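Local coordinates for triosephosphate isomerase (Toxoplasma gondii, PDB 5UPR), which probably interconverts D-glyceraldehyde 3-phosphate and dihydroxyacetone phosphate in glycolysis and gluconeogenesis, working as a homodimer whose subunit is the TIM barrel held in this chain, at residues A[37-41]-A[42-46]; A[46-50]-A[51-55]; A[118-121]-A[122-126]; A[163-167]-A[168-172]. All coordinates share one frame; numbering follows the deposited sequence.

Contacts 1 and 2 follow strand 42-47 of the eight-stranded barrel from its entry to its exit. They share Val-46, and their centres lie 18 Å apart. In triosephosphate isomerases the active site is built at the C-terminal ends of the strands; contact 2 leaves from that end, contact 1 enters at the other. Contacts 3 and 4 lie farther along the chain; the centres of contacts 1 and 3 are 28 Å apart, on opposite sides of the chain's centre. Contacts 3 and 4, with centres 12 Å apart, touch mainly through Arg-125, whose NH1 lies 2.9 Å from Ala-164 O, beside a sulfate probably taken from the crystallisation liquor. Contacts 2 and 3 both reach the second subunit.

Contact 1. Residues A[37-41]-A[42-46]; sequences VSFEQ and VDVVV
Phe-39 and Val-42 are the first and last residues of a type I beta turn that leads the chain from helix 22-34 into strand 42-47 of the TIM barrel. The turn is closed by Val-42 N, which donates to Phe-39 O at 3.3 Å in a nearly straight bond (165° at the hydrogen), although the donor stands well above the carbonyl plane. The Phe-39 side chain reaches back to Val-44 on the new strand. Its CB lies 4.5 Å from Val-44 CG2, and CG, turned beside the backbone N, is slightly nearer that methyl. With chi2 at -4° the CA lies almost in the ring plane, which sends CD2 to the strand side: CD2 meets Val-44 CG2 at 4.1 Å, approaching it obliquely. Beyond CD2 the ring leads away, Phe-39 CE2 being 4.6 Å from Val-44 CG2 and CZ farther still. On the other flank, CE1 comes 4.3 Å from Val-37 CG1. The ring as a whole packs between the turn, Val-65 of strand 65-69 and Ile-258 of helix 253-260. Ahead of the turn, Ser-38 OG accepts from Glu-40 N at 3.1 Å, an ST turn. The carboxylates are anchored beyond the loop, Glu-40 to Arg-64 and Asp-43 to Arg-9 and Arg-219. At the turn's exit Gln-41 CB passes 4.3 Å from Val-42 CG2.

Contact 2. Residues A[46-50]-A[51-55]; sequences VAPPS and LFISQ
Phe-52 N donates to Pro-49 O at 3.0 Å and 160°, the stronger of two backbone bonds that wind the chain into helix 53-59 of the beta-alpha-beta unit 42-47, 53-59, 65-69 of the barrel. The second, from Ile-53 N to Ser-50 O, is weak at 3.4 Å. A water lies 2.9 Å from Ser-50 O, placed to donate to it, and accepts from Ser-54 N at 2.8 Å; it can thus bridge the donor and acceptor that a regular i to i+4 helical bond would join directly. A chi1 of 62° turns the Ser-50 hydroxyl between backbone N and carbonyl carbon, from where it bonds Ser-50 OG of the second subunit, so the turn that leads into the helix lies at the dimer interface.

Outward from this backbone core the packing is apolar. Pro-49 CG lies 4.0 Å from Phe-52 CD2, at the edge of the phenyl ring and near its plane. Leu-51 CB stands over one face of the same ring, offset toward the rim. On the barrel side the Pro-48 and Ile-53 side chains cross at about a right angle, while Ile-53 also packs on Val-67 and Ala-69 of strand 65-69. Pro-49 touches Met-89 of the second subunit. The Pro-48 ring meets Ile-53 through its CD, 4.1 Å from Ile-53 CG1.

Contact 3. Residues A[118-121]-A[122-126]; sequences QVVA and KKVRA. With SO4 (sulfate ion), chain F.
Val-120 and Val-124 form the tight inward face of helix 117-129, one turn apart. Val-124 N donates to Val-120 O at 2.9 Å, in the carbonyl plane, and Val-124 CG2, on the branch beside the backbone N, lies 3.3 Å from that same oxygen. The two side chains meet through Val-120 CG1 and Val-124 CG2 at 4.3 Å. Bonds from Lys-122 N to Gln-118 O, Lys-123 N to Val-119 O and Arg-125 N to Ala-121 O complete a regular alpha-helical run. Lys-123 is buried too: its CG passes 3.4 Å from Val-119 O, and its extended chain carries NZ to a double salt bridge with Asp-71 and Glu-115, which probably pays for burying the charge.

The outer side is looser. Gln-118 and Lys-122 are exposed, and Lys-122 touches the preceding turn mainly through CB, 3.5 Å from Val-119 O; it also packs on Gly-110 of the second subunit. Arg-125 also leaves the helix, bent at chi2 (57°), and presents the edge of its guanidinium to a sulfate ion, probably from the crystallisation liquor: NH1 gives a bond to O1 at 2.7 Å and NH2 one to O2 at 3.1 Å, with a weaker one from NH2 to O1. NH1 also bonds to Ala-164 O and NE to Asn-129, which should restrict the rotation of the group.

On the outside of the barrel the helix lies over strands 97-100 and 133-138, where Val-124 rests on Leu-100 and Leu-136. Helix 150-164 covers another flank through Ala-121 and Val-124, and Val-119 packs on Gly-110 of the second subunit.

Contact 4. Residues A[163-167]-A[168-172]; sequences QAVPE and ADAWK
The connection from helix 150-164 to strand 174-178 of the TIM barrel is closed by an indole: Trp-171, in the 3-10 segment 169-172, bonds back to Val-165, the first residue to leave the helix. NE1 donates to Val-165 O at 3.0 Å along an almost straight line (174°); the oxygen lies in the ring plane and the nitrogen in the carbonyl plane. The CG of Trp-171 sits beside its backbone N (chi1 -74°), and the indole turns back to the loop with its pyrrole edge toward the Val-165 and Glu-167 carbonyls. Glu-167 O approaches that edge as well, 3.4 Å from Trp-171 CD1.

The same Glu-167 O accepts from Ala-170 N at 3.3 Å, a more bent bond (142°) that starts the 3-10 turn. The Val-165 side chain packs against the 3-10 segment: CG1, anti to the backbone N, is 3.6 Å from Ala-170 CB and 3.8 Å from Trp-171 NE1. A water accepts from Ala-168 N at 2.6 Å and bonds only weakly to Pro-166 O. The Trp-171 side chain also packs on Trp-205 and Leu-206 of helix 192-209, while Val-165 also packs on Leu-128 of helix 117-129.

On the exposed side the Glu-167 and Asp-169 side chains run side by side, with Glu-167 OE1 and Asp-169 OD2 4.7 Å apart; their like charges would probably disfavour a closer approach. The chemistry is therefore uneven: a well-aligned indole bond satisfies a carbonyl just past the helix end, and the acidic groups are left on the outer surface.

Contact 1. Residues A[37-41]-A[42-46]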
loop_
_atom_site.group_PDB
_atom_site.type_symbol
_atom_site.label_atom_id
_atom_site.label_comp_id
_atom_site.label_asym_id
_atom_site.label_seq_id
_atom_site.Cartn_x
_atom_site.Cartn_y
_atom_site.Cartn_z
ATOM N N VAL A 37 24.396 19.545 9.456
ATOM C CA VAL A 37 23.477 20.540 9.927
ATOM C C VAL A 37 22.889 19.847 11.144
ATOM O O VAL A 37 22.727 18.616 11.133
ATOM C CB VAL A 37 22.409 20.810 8.824
ATOM C CG1 VAL A 37 21.074 21.389 9.337
ATOM C CG2 VAL A 37 23.034 21.662 7.713
ATOM N N SER A 38 22.653 20.607 12.202
ATOM C CA SER A 38 22.036 20.018 13.394
ATOM C C SER A 38 20.551 19.929 13.150
ATOM O O SER A 38 19.986 20.838 12.593
ATOM C CB SER A 38 22.325 20.809 14.663
ATOM O OG SER A 38 21.715 20.142 15.753
ATOM N N PHE A 39 19.939 18.819 13.528
ATOM C CA PHE A 39 18.497 18.658 13.483
ATOM C C PHE A 39 17.922 18.856 14.886
ATOM O O PHE A 39 16.755 18.501 15.125
ATOM C CB PHE A 39 18.090 17.241 12.984
ATOM C CG PHE A 39 18.608 16.854 11.603
ATOM C CD1 PHE A 39 19.332 17.710 10.764
ATOM C CD2 PHE A 39 18.301 15.623 11.128
ATOM C CE1 PHE A 39 19.767 17.299 9.526
ATOM C CE2 PHE A 39 18.754 15.170 9.896
ATOM C CZ PHE A 39 19.501 16.003 9.097
ATOM N N GLU A 40 18.662 19.429 15.829
ATOM C CA GLU A 40 18.164 19.532 17.224
ATOM C C GLU A 40 16.814 20.276 17.372
ATOM O O GLU A 40 15.970 19.855 18.158
ATOM C CB GLU A 40 19.216 20.149 18.153
ATOM C CG GLU A 40 20.362 19.219 18.507
ATOM C CD GLU A 40 20.006 18.179 19.561
ATOM O OE1 GLU A 40 20.727 18.139 20.576
ATOM O OE2 GLU A 40 19.022 17.401 19.393
ATOM N N GLN A 41 16.607 21.339 16.606
ATOM C CA GLN A 41 15.433 22.164 16.749
ATOM C C GLN A 41 14.207 21.757 15.884
ATOM O O GLN A 41 13.192 22.427 15.902
ATOM C CB GLN A 41 15.805 23.607 16.373
ATOM C CG GLN A 41 17.030 24.187 17.037
ATOM C CD GLN A 41 16.940 25.713 17.001
ATOM O OE1 GLN A 41 16.139 26.283 17.745
ATOM N NE2 GLN A 41 17.709 26.377 16.103
ATOM N N VAL A 42 14.319 20.653 15.140
ATOM C CA VAL A 42 13.373 20.272 14.107
ATOM C C VAL A 42 13.075 18.772 14.220
ATOM O O VAL A 42 13.993 17.947 14.310
ATOM C CB VAL A 42 13.988 20.592 12.732
ATOM C CG1 VAL A 42 13.059 20.158 11.620
ATOM C CG2 VAL A 42 14.305 22.093 12.602
ATOM N N ASP A 43 11.797 18.417 14.233
ATOM C CA ASP A 43 11.380 17.020 14.019
ATOM C C ASP A 43 11.476 16.759 12.506
ATOM O O ASP A 43 10.879 17.471 11.687
ATOM C CB ASP A 43 9.922 16.860 14.452
ATOM C CG ASP A 43 9.720 17.049 15.940
ATOM O OD1 ASP A 43 10.652 16.746 16.700
ATOM O OD2 ASP A 43 8.662 17.547 16.370
ATOM N N VAL A 44 12.266 15.781 12.121
ATOM C CA VAL A 44 12.394 15.370 10.754
ATOM C C VAL A 44 11.728 13.985 10.582
ATOM O O VAL A 44 12.033 13.060 11.303
ATOM C CB VAL A 44 13.841 15.354 10.294
ATOM C CG1 VAL A 44 13.969 14.827 8.872
ATOM C CG2 VAL A 44 14.449 16.762 10.409
ATOM N N VAL A 45 10.844 13.874 9.572
ATOM C CA VAL A 45 10.228 12.563 9.278
ATOM C C VAL A 45 10.417 12.246 7.791
ATOM O O VAL A 45 10.191 13.130 6.958
ATOM C CB VAL A 45 8.733 12.585 9.667
ATOM C CG1 VAL A 45 8.019 11.296 9.251
ATOM C CG2 VAL A 45 8.559 12.830 11.162
ATOM N N VAL A 46 10.833 11.029 7.463
ATOM C CA VAL A 46 10.939 10.587 6.067
ATOM C C VAL A 46 9.981 9.416 5.800
ATOM O O VAL A 46 9.834 8.524 6.658
ATOM C CB VAL A 46 12.371 10.273 5.645
ATOM C CG1 VAL A 46 13.237 11.521 5.818
ATOM C CG2 VAL A 46 12.972 9.191 6.470
#

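Contact 2. Residues A[46-50]-A[51-55]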
loop_
_atom_site.group_PDB
_atom_site.type_symbol
_atom_site.label_atom_id
_atom_site.label_comp_id
_atom_site.label_asym_id
_atom_site.label_seq_id
_atom_site.Cartn_x
_atom_site.Cartn_y
_atom_site.Cartn_z
ATOM N N VAL A 46 10.833 11.029 7.463
ATOM C CA VAL A 46 10.939 10.587 6.067
ATOM C C VAL A 46 9.981 9.416 5.800
ATOM O O VAL A 46 9.834 8.524 6.658
ATOM C CB VAL A 46 12.371 10.273 5.645
ATOM C CG1 VAL A 46 13.237 11.521 5.818
ATOM C CG2 VAL A 46 12.972 9.191 6.470
ATOM N N ALA A 47 9.301 9.472 4.656
ATOM C CA ALA A 47 8.359 8.497 4.250
ATOM C C ALA A 47 8.813 7.746 2.946
ATOM O O ALA A 47 8.428 8.132 1.825
ATOM C CB ALA A 47 6.995 9.138 4.050
ATOM N N PRO A 48 9.603 6.677 3.104
ATOM C CA PRO A 48 9.968 5.809 1.991
ATOM C C PRO A 48 8.796 4.959 1.534
ATOM O O PRO A 48 7.823 4.796 2.306
ATOM C CB PRO A 48 11.009 4.859 2.633
ATOM C CG PRO A 48 11.350 5.378 3.942
ATOM C CD PRO A 48 10.136 6.149 4.375
ATOM N N PRO A 49 8.874 4.395 0.323
ATOM C CA PRO A 49 7.879 3.383 -0.063
ATOM C C PRO A 49 7.985 2.214 0.944
ATOM O O PRO A 49 9.093 1.955 1.504
ATOM C CB PRO A 49 8.330 2.925 -1.499
ATOM C CG PRO A 49 9.279 3.994 -1.953
ATOM C CD PRO A 49 9.907 4.559 -0.694
ATOM N N SER A 50 6.870 1.539 1.172
ATOM C CA SER A 50 6.774 0.582 2.265
ATOM C C SER A 50 7.824 -0.539 2.174
ATOM O O SER A 50 8.268 -1.066 3.197
ATOM C CB SER A 50 5.381 0.023 2.407
ATOM O OG SER A 50 4.975 -0.692 1.263
ATOM N N LEU A 51 8.215 -0.898 0.967
ATOM C CA LEU A 51 9.230 -1.935 0.713
ATOM C C LEU A 51 10.590 -1.680 1.378
ATOM O O LEU A 51 11.282 -2.642 1.723
ATOM C CB LEU A 51 9.472 -2.097 -0.793
ATOM C CG LEU A 51 8.402 -2.659 -1.682
ATOM C CD1 LEU A 51 8.878 -2.740 -3.128
ATOM C CD2 LEU A 51 7.971 -4.112 -1.246
ATOM N N PHE A 52 10.948 -0.399 1.553
ATOM C CA PHE A 52 12.237 0.078 2.024
ATOM C C PHE A 52 12.243 0.600 3.489
ATOM O O PHE A 52 13.299 0.985 4.001
ATOM C CB PHE A 52 12.762 1.198 1.071
ATOM C CG PHE A 52 12.888 0.748 -0.356
ATOM C CD1 PHE A 52 13.873 -0.158 -0.702
ATOM C CD2 PHE A 52 11.940 1.101 -1.318
ATOM C CE1 PHE A 52 13.962 -0.645 -2.010
ATOM C CE2 PHE A 52 12.009 0.626 -2.597
ATOM C CZ PHE A 52 13.012 -0.272 -2.968
ATOM N N ILE A 53 11.090 0.631 4.153
ATOM C CA ILE A 53 11.057 1.181 5.523
ATOM C C ILE A 53 11.966 0.427 6.477
ATOM O O ILE A 53 12.677 1.069 7.233
ATOM C CB ILE A 53 9.627 1.244 6.080
ATOM C CG1 ILE A 53 8.840 2.338 5.308
ATOM C CG2 ILE A 53 9.685 1.592 7.549
ATOM C CD1 ILE A 53 7.348 2.385 5.585
ATOM N N SER A 54 11.964 -0.921 6.428
ATOM C CA SER A 54 12.815 -1.655 7.389
ATOM C C SER A 54 14.301 -1.409 7.212
ATOM O O SER A 54 15.039 -1.337 8.198
ATOM C CB SER A 54 12.528 -3.157 7.410
ATOM O OG SER A 54 13.046 -3.766 6.248
ATOM N N GLN A 55 14.733 -1.227 5.970
ATOM C CA GLN A 55 16.124 -0.903 5.654
ATOM C C GLN A 55 16.508 0.481 6.244
ATOM O O GLN A 55 17.594 0.662 6.813
ATOM C CB GLN A 55 16.311 -0.877 4.122
ATOM C CG GLN A 55 17.705 -0.457 3.634
ATOM C CD GLN A 55 17.806 -0.284 2.123
ATOM O OE1 GLN A 55 16.977 -0.754 1.373
ATOM N NE2 GLN A 55 18.820 0.404 1.688
HETATM O O HOH W 1 10.136 -2.478 4.988
#

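Contact 3. Residues A[118-121]-A[122-126]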
loop_
_atom_site.group_PDB
_atom_site.type_symbol
_atom_site.label_atom_id
_atom_site.label_comp_id
_atom_site.label_asym_id
_atom_site.label_seq_id
_atom_site.Cartn_x
_atom_site.Cartn_y
_atom_site.Cartn_z
ATOM N N GLN A 118 -14.426 11.274 3.978
ATOM C CA GLN A 118 -14.860 10.297 4.992
ATOM C C GLN A 118 -13.886 9.108 5.158
ATOM O O GLN A 118 -13.593 8.679 6.255
ATOM C CB GLN A 118 -16.298 9.780 4.667
ATOM C CG GLN A 118 -17.370 10.910 4.861
ATOM C CD GLN A 118 -17.291 12.110 3.859
ATOM O OE1 GLN A 118 -16.945 11.960 2.629
ATOM N NE2 GLN A 118 -17.629 13.346 4.384
ATOM N N VAL A 119 -13.367 8.605 4.037
ATOM C CA VAL A 119 -12.370 7.519 4.058
ATOM C C VAL A 119 -11.064 7.957 4.698
ATOM O O VAL A 119 -10.492 7.216 5.560
ATOM C CB VAL A 119 -12.175 6.924 2.650
ATOM C CG1 VAL A 119 -10.922 6.051 2.582
ATOM C CG2 VAL A 119 -13.432 6.166 2.223
ATOM N N VAL A 120 -10.618 9.175 4.356
ATOM C CA VAL A 120 -9.406 9.709 5.001
ATOM C C VAL A 120 -9.624 9.782 6.512
ATOM O O VAL A 120 -8.742 9.405 7.312
ATOM C CB VAL A 120 -8.998 11.088 4.405
ATOM C CG1 VAL A 120 -7.883 11.716 5.251
ATOM C CG2 VAL A 120 -8.628 10.984 2.925
ATOM N N ALA A 121 -10.796 10.301 6.907
ATOM C CA ALA A 121 -11.093 10.441 8.326
ATOM C C ALA A 121 -11.066 9.087 9.049
ATOM O O ALA A 121 -10.550 8.976 10.194
ATOM C CB ALA A 121 -12.440 11.101 8.476
ATOM N N LYS A 122 -11.666 8.062 8.414
ATOM C CA LYS A 122 -11.636 6.723 8.989
ATOM C C LYS A 122 -10.206 6.205 9.146
ATOM O O LYS A 122 -9.873 5.598 10.178
ATOM C CB LYS A 122 -12.438 5.762 8.132
ATOM C CG LYS A 122 -12.550 4.344 8.633
ATOM C CD LYS A 122 -13.549 3.540 7.801
ATOM C CE LYS A 122 -13.657 2.137 8.379
ATOM N NZ LYS A 122 -14.604 1.996 9.508
ATOM N N LYS A 123 -9.342 6.463 8.140
ATOM C CA LYS A 123 -7.936 6.074 8.281
ATOM C C LYS A 123 -7.283 6.805 9.468
ATOM O O LYS A 123 -6.503 6.187 10.213
ATOM C CB LYS A 123 -7.155 6.331 7.017
ATOM C CG LYS A 123 -7.522 5.493 5.828
ATOM C CD LYS A 123 -6.748 5.790 4.542
ATOM C CE LYS A 123 -7.029 4.722 3.553
ATOM N NZ LYS A 123 -5.975 4.512 2.568
ATOM N N VAL A 124 -7.572 8.096 9.613
ATOM C CA VAL A 124 -6.951 8.905 10.683
ATOM C C VAL A 124 -7.336 8.327 12.063
ATOM O O VAL A 124 -6.468 8.094 12.925
ATOM C CB VAL A 124 -7.288 10.405 10.602
ATOM C CG1 VAL A 124 -6.707 11.154 11.807
ATOM C CG2 VAL A 124 -6.754 11.043 9.317
ATOM N N ARG A 125 -8.629 8.111 12.258
ATOM C CA ARG A 125 -9.125 7.564 13.519
ATOM C C ARG A 125 -8.463 6.215 13.862
ATOM O O ARG A 125 -8.089 5.974 15.012
ATOM C CB ARG A 125 -10.643 7.345 13.459
ATOM C CG ARG A 125 -11.277 6.683 14.656
ATOM C CD ARG A 125 -10.948 7.512 15.912
ATOM N NE ARG A 125 -11.414 6.939 17.192
ATOM C CZ ARG A 125 -12.546 7.195 17.835
ATOM N NH1 ARG A 125 -13.418 8.118 17.414
ATOM N NH2 ARG A 125 -12.837 6.475 18.893
ATOM N N ALA A 126 -8.381 5.330 12.872
ATOM C CA ALA A 126 -7.790 4.015 13.060
ATOM C C ALA A 126 -6.317 4.114 13.458
ATOM O O ALA A 126 -5.839 3.409 14.369
ATOM C CB ALA A 126 -7.939 3.201 11.809
HETATM S S SO4 F . -16.225 8.101 19.353
HETATM O O1 SO4 F . -15.006 8.934 19.486
HETATM O O2 SO4 F . -15.863 6.706 19.680
HETATM O O3 SO4 F . -17.187 8.607 20.361
HETATM O O4 SO4 F . -16.822 8.211 17.996
#

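Contact 4. Residues A[163-167]-A[168-172]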
loop_
_atom_site.group_PDB
_atom_site.type_symbol
_atom_site.label_atom_id
_atom_site.label_comp_id
_atom_site.label_asym_id
_atom_site.label_seq_id
_atom_site.Cartn_x
_atom_site.Cartn_y
_atom_site.Cartn_z
ATOM N N GLN A 163 -15.365 14.680 12.796
ATOM C CA GLN A 163 -16.530 13.781 13.035
ATOM C C GLN A 163 -16.075 12.398 13.423
ATOM O O GLN A 163 -16.663 11.782 14.269
ATOM C CB GLN A 163 -17.447 13.729 11.817
ATOM C CG GLN A 163 -18.204 15.021 11.660
ATOM C CD GLN A 163 -18.926 15.178 10.348
ATOM O OE1 GLN A 163 -18.615 14.529 9.318
ATOM N NE2 GLN A 163 -19.807 16.162 10.327
ATOM N N ALA A 164 -15.003 11.919 12.796
ATOM C CA ALA A 164 -14.407 10.629 13.118
ATOM C C ALA A 164 -13.503 10.654 14.362
ATOM O O ALA A 164 -13.304 9.619 14.986
ATOM C CB ALA A 164 -13.608 10.140 11.949
ATOM N N VAL A 165 -12.910 11.797 14.667
ATOM C CA VAL A 165 -12.073 11.976 15.839
ATOM C C VAL A 165 -12.627 13.189 16.648
ATOM O O VAL A 165 -12.025 14.286 16.643
ATOM C CB VAL A 165 -10.623 12.251 15.429
ATOM C CG1 VAL A 165 -9.728 12.051 16.640
ATOM C CG2 VAL A 165 -10.185 11.328 14.312
ATOM N N PRO A 166 -13.775 13.008 17.323
ATOM C CA PRO A 166 -14.332 14.115 18.072
ATOM C C PRO A 166 -13.596 14.420 19.406
ATOM O O PRO A 166 -13.830 15.455 19.987
ATOM C CB PRO A 166 -15.775 13.671 18.344
ATOM C CG PRO A 166 -15.718 12.141 18.345
ATOM C CD PRO A 166 -14.674 11.847 17.288
ATOM N N GLU A 167 -12.767 13.529 19.901
ATOM C CA GLU A 167 -12.042 13.790 21.152
ATOM C C GLU A 167 -10.829 14.656 20.897
ATOM O O GLU A 167 -9.937 14.259 20.129
ATOM C CB GLU A 167 -11.569 12.492 21.815
ATOM C CG GLU A 167 -11.794 12.469 23.305
ATOM C CD GLU A 167 -10.725 11.706 24.069
ATOM O OE1 GLU A 167 -9.803 11.084 23.454
ATOM O OE2 GLU A 167 -10.841 11.797 25.310
ATOM N N ALA A 168 -10.767 15.756 21.624
ATOM C CA ALA A 168 -9.677 16.735 21.421
ATOM C C ALA A 168 -8.298 16.150 21.778
ATOM O O ALA A 168 -7.312 16.482 21.129
ATOM C CB ALA A 168 -9.941 18.028 22.232
ATOM N N ASP A 169 -8.235 15.280 22.793
ATOM C CA ASP A 169 -6.936 14.741 23.217
ATOM C C ASP A 169 -6.229 13.966 22.078
ATOM O O ASP A 169 -4.994 13.964 22.026
ATOM C CB ASP A 169 -7.089 13.762 24.405
ATOM C CG ASP A 169 -5.713 13.272 24.950
ATOM O OD1 ASP A 169 -4.906 14.172 25.340
ATOM O OD2 ASP A 169 -5.412 12.029 24.925
ATOM N N ALA A 170 -7.001 13.310 21.195
ATOM C CA ALA A 170 -6.406 12.503 20.144
ATOM C C ALA A 170 -5.583 13.352 19.144
ATOM O O ALA A 170 -4.596 12.864 18.544
ATOM C CB ALA A 170 -7.500 11.686 19.434
ATOM N N TRP A 171 -6.010 14.618 18.995
ATOM C CA TRP A 171 -5.394 15.541 18.079
ATOM C C TRP A 171 -3.954 15.931 18.460
ATOM O O TRP A 171 -3.249 16.542 17.615
ATOM C CB TRP A 171 -6.252 16.816 17.915
ATOM C CG TRP A 171 -7.468 16.556 17.087
ATOM C CD1 TRP A 171 -8.536 15.834 17.451
ATOM C CD2 TRP A 171 -7.712 17.018 15.765
ATOM N NE1 TRP A 171 -9.441 15.812 16.428
ATOM C CE2 TRP A 171 -8.962 16.531 15.383
ATOM C CE3 TRP A 171 -6.979 17.774 14.864
ATOM C CZ2 TRP A 171 -9.528 16.776 14.139
ATOM C CZ3 TRP A 171 -7.542 18.080 13.628
ATOM C CH2 TRP A 171 -8.784 17.534 13.251
ATOM N N LYS A 172 -3.498 15.576 19.685
ATOM C CA LYS A 172 -2.091 15.746 20.051
ATOM C C LYS A 172 -1.084 15.162 19.081
ATOM O O LYS A 172 0.016 15.714 18.901
ATOM C CB LYS A 172 -1.807 15.235 21.450
ATOM C CG LYS A 172 -1.838 13.724 21.634
ATOM C CD LYS A 172 -2.029 13.425 23.155
ATOM C CE LYS A 172 -1.526 12.120 23.733
ATOM N NZ LYS A 172 -2.031 11.071 22.866
HETATM O O HOH W 2 -12.869 16.372 23.071
#